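PDB 4CZW: PAN2-PAN3 deadenylation complex catalytic subunit pan2, which serves as the catalytic subunit of a deadenylase complex, probably shortening the poly(A) tails of cytoplasmic mRNAs by metal-dependent exonucleolytic cleavage to 5'-AMP. Local coordinates for residues L109-N114 with I498-V503; S116-L121 with T138-D143. All coordinates share one frame; numbering follows the deposited sequence.

Contact 1. Residues L109-N114 with I498-V503; sequences LNHTSN and IKETIV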
loop_
_atom_site.group_PDB
_atom_site.type_symbol
_atom_site.label_atom_id
_atom_site.label_comp_id
_atom_site.label_asym_id
_atom_site.label_seq_id
_atom_site.Cartn_x
_atom_site.Cartn_y
_atom_site.Cartn_z
ATOM N N LEU A 109 0.102 2.239 11.039
ATOM C CA LEU A 109 -1.280 1.966 11.419
ATOM C C LEU A 109 -1.391 1.793 12.928
ATOM O O LEU A 109 -2.354 2.240 13.550
ATOM C CB LEU A 109 -1.797 0.714 10.708
ATOM C CG LEU A 109 -3.198 0.231 11.094
ATOM C CD1 LEU A 109 -4.266 1.165 10.546
ATOM C CD2 LEU A 109 -3.431 -1.195 10.618
ATOM N N ASN A 110 -0.385 1.147 13.505
ATOM C CA ASN A 110 -0.340 0.889 14.938
ATOM C C ASN A 110 -0.216 2.176 15.752
ATOM O O ASN A 110 -0.512 2.195 16.947
ATOM C CB ASN A 110 0.823 -0.052 15.261
ATOM C CG ASN A 110 0.784 -0.564 16.687
ATOM O OD1 ASN A 110 -0.284 -0.705 17.281
ATOM N ND2 ASN A 110 1.956 -0.844 17.245
ATOM N N HIS A 111 0.217 3.250 15.099
ATOM C CA HIS A 111 0.399 4.533 15.767
ATOM C C HIS A 111 -0.689 5.534 15.382
ATOM O O HIS A 111 -0.727 6.648 15.902
ATOM C CB HIS A 111 1.777 5.115 15.445
ATOM C CG HIS A 111 2.917 4.267 15.916
ATOM N ND1 HIS A 111 3.172 4.036 17.251
ATOM C CD2 HIS A 111 3.876 3.600 15.230
ATOM C CE1 HIS A 111 4.233 3.259 17.367
ATOM N NE2 HIS A 111 4.680 2.979 16.155
ATOM N N THR A 112 -1.569 5.133 14.470
ATOM C CA THR A 112 -2.652 6.000 14.016
ATOM C C THR A 112 -3.698 6.176 15.115
ATOM O O THR A 112 -3.938 5.262 15.903
ATOM C CB THR A 112 -3.325 5.438 12.743
ATOM O OG1 THR A 112 -2.319 5.087 11.785
ATOM C CG2 THR A 112 -4.267 6.464 12.125
ATOM N N SER A 113 -4.306 7.357 15.172
ATOM C CA SER A 113 -5.330 7.647 16.169
ATOM C C SER A 113 -6.549 6.744 16.002
ATOM O O SER A 113 -6.927 6.400 14.881
ATOM C CB SER A 113 -5.751 9.116 16.091
ATOM O OG SER A 113 -6.291 9.425 14.817
ATOM N N ASN A 114 -7.139 6.356 17.131
ATOM C CA ASN A 114 -8.344 5.527 17.172
ATOM C C ASN A 114 -8.166 4.135 16.564
ATOM O O ASN A 114 -9.144 3.420 16.350
ATOM C CB ASN A 114 -9.506 6.241 16.473
ATOM C CG ASN A 114 -9.768 7.620 17.041
ATOM O OD1 ASN A 114 -9.651 7.840 18.247
ATOM N ND2 ASN A 114 -10.123 8.559 16.173
ATOM N N ILE A 498 12.699 6.354 16.569
ATOM C CA ILE A 498 11.914 5.129 16.507
ATOM C C ILE A 498 10.908 5.046 17.650
ATOM O O ILE A 498 11.277 5.098 18.824
ATOM C CB ILE A 498 12.827 3.893 16.531
ATOM C CG1 ILE A 498 13.809 3.955 15.358
ATOM C CG2 ILE A 498 12.003 2.616 16.485
ATOM C CD1 ILE A 498 14.853 2.873 15.376
ATOM N N LYS A 499 9.635 4.918 17.294
ATOM C CA LYS A 499 8.558 4.868 18.276
ATOM C C LYS A 499 8.269 3.438 18.723
ATOM O O LYS A 499 7.210 3.155 19.285
ATOM C CB LYS A 499 7.291 5.509 17.704
ATOM C CG LYS A 499 7.433 6.995 17.407
ATOM C CD LYS A 499 7.094 7.313 15.958
ATOM C CE LYS A 499 5.649 6.970 15.635
ATOM N NZ LYS A 499 5.298 7.319 14.230
ATOM N N GLU A 500 9.216 2.541 18.471
ATOM C CA GLU A 500 9.089 1.150 18.888
ATOM C C GLU A 500 10.012 0.864 20.068
ATOM O O GLU A 500 10.789 1.725 20.480
ATOM C CB GLU A 500 9.409 0.207 17.725
ATOM C CG GLU A 500 8.701 0.553 16.425
ATOM C CD GLU A 500 7.201 0.348 16.502
ATOM O OE1 GLU A 500 6.766 -0.634 17.138
ATOM O OE2 GLU A 500 6.458 1.171 15.927
ATOM N N THR A 501 9.925 -0.346 20.611
ATOM C CA THR A 501 10.807 -0.756 21.696
ATOM C C THR A 501 12.057 -1.430 21.140
ATOM O O THR A 501 11.979 -2.496 20.530
ATOM C CB THR A 501 10.101 -1.710 22.675
ATOM O OG1 THR A 501 9.026 -1.021 23.325
ATOM C CG2 THR A 501 11.079 -2.213 23.726
ATOM N N ILE A 502 13.207 -0.799 21.354
ATOM C CA ILE A 502 14.471 -1.311 20.836
ATOM C C ILE A 502 15.099 -2.326 21.786
ATOM O O ILE A 502 15.467 -1.993 22.912
ATOM C CB ILE A 502 15.476 -0.172 20.580
ATOM C CG1 ILE A 502 14.875 0.863 19.626
ATOM C CG2 ILE A 502 16.776 -0.727 20.021
ATOM C CD1 ILE A 502 15.798 2.022 19.320
ATOM N N VAL A 503 15.220 -3.564 21.319
ATOM C CA VAL A 503 15.816 -4.632 22.113
ATOM C C VAL A 503 17.338 -4.527 22.113
ATOM O O VAL A 503 17.984 -4.692 23.148
ATOM C CB VAL A 503 15.395 -6.020 21.591
ATOM C CG1 VAL A 503 16.084 -7.123 22.381
ATOM C CG2 VAL A 503 13.885 -6.173 21.664
#
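His111 and Lys499 mark the nearest backbone approach, CA atoms 8.5 Å apart, and the type I turn from Leu109 to Thr112 presents the histidine to the loop before strand 502-504. Its NE2 donates a hydrogen bond to OE2 of Glu500 (2.5 Å, N-H...O angle 160°); the acceptor lies close to the ring plane and is met on the syn side of the carboxylate, though 29° out of its plane; the ring and carboxylate planes are 63° apart. Lys499, bent at chi2 and chi3, lays CE over one ring face, offset toward the rim, as a CH-pi contact 3.9 Å from the centroid of the His111 ring. Nearer the backbone, Lys499 CB lies 3.8 Å from His111 CE1. The carboxylate would tend to favour a protonated imidazole, an effect the Lys499 ammonium, in a long, weak ion pair with Asp78, probably opposes. With an alanine in place of His111, Glu500 would probably lose its N-H donor and Lys499 CE the ring it rests on. At the surface, this His-carboxylate bond joins the USP-like domain, where Leu109 and Thr112 pack on helices 81-94 and 130-149, to the exonuclease domain, where Ile498, Glu500 and Ile502 lie against strand 441-451.

Contact 2. Residues S116-L121 with T138-D143; sequences SVSGVL and TMFLFD
Phe140 meets Ser118 and Val120, and nothing else across the two segments comes near it. Val120 touches with CG1, 3.8 Å from Phe140 CB and 4.0 Å from its CG, at the root of the ring, while CG2 stands further off over one ring face. The two side chains cross at about a right angle. Ser118 reaches the ring obliquely, with OG 3.4 Å from CD1 of Phe140 and CB 3.6 Å from the same carbon. No hydrogen bond joins the segments, so the contact rests on van der Waals packing, apolar from Val120 and through CB and OG from Ser118. With CG anti to the backbone N (chi1 -174°), the phenyl ring extends from the helix to the loop.

What fixes these groups lies one shell further out. The hydroxyl of Ser118 bonds to the carbonyl O of Asn114, so this polar atom beside the ring has its hydrogen-bond partner in the loop itself. The carbonyls of Gly119 and Val120 are held by Asn136 ND2 and Tyr49 OH, and Gly119 takes the left-handed backbone conformation (phi 64°) between the two contact residues. Leu81 of helix 81-94 also packs on Phe140.

The contact is loop-on-helix packing that ties the connection between helices 103-109 and 130-149 back onto the latter, within the helical part of the USP-like domain, which is predicted to be inactive as a protease and to act as a scaffold.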
loop_
_atom_site.group_PDB
_atom_site.type_symbol
_atom_site.label_atom_id
_atom_site.label_comp_id
_atom_site.label_asym_id
_atom_site.label_seq_id
_atom_site.Cartn_x
_atom_site.Cartn_y
_atom_site.Cartn_z
ATOM N N SER A 116 -6.531 1.689 18.029
ATOM C CA SER A 116 -6.623 0.737 19.128
ATOM C C SER A 116 -8.070 0.482 19.541
ATOM O O SER A 116 -8.349 -0.436 20.313
ATOM C CB SER A 116 -5.820 1.237 20.330
ATOM O OG SER A 116 -6.286 2.504 20.759
ATOM N N VAL A 117 -8.987 1.295 19.027
ATOM C CA VAL A 117 -10.392 1.191 19.405
ATOM C C VAL A 117 -11.295 0.912 18.206
ATOM O O VAL A 117 -12.513 0.820 18.348
ATOM C CB VAL A 117 -10.879 2.474 20.105
ATOM C CG1 VAL A 117 -9.975 2.809 21.282
ATOM C CG2 VAL A 117 -10.923 3.632 19.123
ATOM N N SER A 118 -10.695 0.775 17.028
ATOM C CA SER A 118 -11.463 0.531 15.812
ATOM C C SER A 118 -11.388 -0.929 15.379
ATOM O O SER A 118 -11.926 -1.304 14.337
ATOM C CB SER A 118 -10.975 1.436 14.679
ATOM O OG SER A 118 -11.120 2.804 15.020
ATOM N N GLY A 119 -10.718 -1.748 16.184
ATOM C CA GLY A 119 -10.606 -3.168 15.910
ATOM C C GLY A 119 -9.840 -3.479 14.639
ATOM O O GLY A 119 -10.255 -4.323 13.844
ATOM N N VAL A 120 -8.714 -2.798 14.448
ATOM C CA VAL A 120 -7.896 -2.992 13.257
ATOM C C VAL A 120 -6.507 -3.515 13.614
ATOM O O VAL A 120 -5.676 -3.750 12.737
ATOM C CB VAL A 120 -7.755 -1.685 12.454
ATOM C CG1 VAL A 120 -9.118 -1.199 11.992
ATOM C CG2 VAL A 120 -7.060 -0.622 13.289
ATOM N N LEU A 121 -6.263 -3.693 14.909
ATOM C CA LEU A 121 -4.991 -4.227 15.385
ATOM C C LEU A 121 -5.196 -5.614 15.989
ATOM O O LEU A 121 -5.840 -5.755 17.029
ATOM C CB LEU A 121 -4.361 -3.280 16.409
ATOM C CG LEU A 121 -4.153 -1.837 15.940
ATOM C CD1 LEU A 121 -3.601 -0.975 17.066
ATOM C CD2 LEU A 121 -3.237 -1.787 14.725
ATOM N N THR A 138 -11.115 -1.677 6.376
ATOM C CA THR A 138 -11.682 -1.088 5.169
ATOM C C THR A 138 -12.430 0.198 5.506
ATOM O O THR A 138 -12.314 1.201 4.802
ATOM C CB THR A 138 -12.637 -2.065 4.456
ATOM O OG1 THR A 138 -11.959 -3.302 4.204
ATOM C CG2 THR A 138 -13.121 -1.476 3.139
HETATM N N MSE A 139 -13.187 0.161 6.596
HETATM C CA MSE A 139 -13.904 1.337 7.070
HETATM C C MSE A 139 -12.941 2.349 7.684
HETATM O O MSE A 139 -13.089 3.557 7.494
HETATM C CB MSE A 139 -14.976 0.937 8.087
HETATM C CG MSE A 139 -16.084 0.070 7.505
HETATM SE SE MSE A 139 -17.461 -0.402 8.804
HETATM C CE MSE A 139 -16.428 -1.592 9.952
ATOM N N PHE A 140 -11.949 1.846 8.415
ATOM C CA PHE A 140 -10.963 2.697 9.073
ATOM C C PHE A 140 -10.097 3.440 8.059
ATOM O O PHE A 140 -9.846 4.636 8.207
ATOM C CB PHE A 140 -10.079 1.865 10.006
ATOM C CG PHE A 140 -9.134 2.682 10.841
ATOM C CD1 PHE A 140 -9.575 3.316 11.990
ATOM C CD2 PHE A 140 -7.801 2.807 10.483
ATOM C CE1 PHE A 140 -8.708 4.065 12.763
ATOM C CE2 PHE A 140 -6.929 3.555 11.253
ATOM C CZ PHE A 140 -7.383 4.184 12.394
ATOM N N LEU A 141 -9.645 2.728 7.032
ATOM C CA LEU A 141 -8.788 3.320 6.009
ATOM C C LEU A 141 -9.522 4.368 5.182
ATOM O O LEU A 141 -9.023 5.478 5.002
ATOM C CB LEU A 141 -8.223 2.237 5.086
ATOM C CG LEU A 141 -6.953 1.538 5.572
ATOM C CD1 LEU A 141 -6.466 0.534 4.540
ATOM C CD2 LEU A 141 -5.872 2.562 5.877
ATOM N N PHE A 142 -10.703 4.014 4.683
ATOM C CA PHE A 142 -11.498 4.925 3.865
ATOM C C PHE A 142 -11.812 6.224 4.600
ATOM O O PHE A 142 -11.898 7.287 3.986
ATOM C CB PHE A 142 -12.798 4.249 3.422
ATOM C CG PHE A 142 -12.684 3.513 2.117
ATOM C CD1 PHE A 142 -11.831 2.429 1.991
ATOM C CD2 PHE A 142 -13.434 3.902 1.019
ATOM C CE1 PHE A 142 -11.724 1.750 0.792
ATOM C CE2 PHE A 142 -13.331 3.226 -0.181
ATOM C CZ PHE A 142 -12.475 2.149 -0.295
ATOM N N ASP A 143 -11.974 6.134 5.915
ATOM C CA ASP A 143 -12.237 7.309 6.736
ATOM C C ASP A 143 -10.973 8.142 6.919
ATOM O O ASP A 143 -11.001 9.366 6.791
ATOM C CB ASP A 143 -12.799 6.899 8.098
ATOM C CG ASP A 143 -13.083 8.090 8.994
ATOM O OD1 ASP A 143 -13.423 9.168 8.462
ATOM O OD2 ASP A 143 -12.967 7.947 10.229
#

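In the fold
Along the chain the segments come in the order 109-114, 116-121, 138-143 and 498-503, so contact 2 is a short local closure and contact 1 a long-range one bridging 383 residues. Their centres are 16 Å apart, and the two share the connection between helices 103-109 and 130-149. They also touch directly: Ser113 O lies 3.4 Å from Phe140 CZ, and Asn110 packs on Leu121. Contact 2, with Val120 and Phe140 buried, lies inside the USP-like domain, whereas contact 1 carries the same connection to the exonuclease domain at the surface. Strand 441-451, behind contact 1, includes Asp445 and Glu447, probable ligands of the catalytic metals, consistent with the pseudo-protease acting as an intramolecular scaffold for the nuclease.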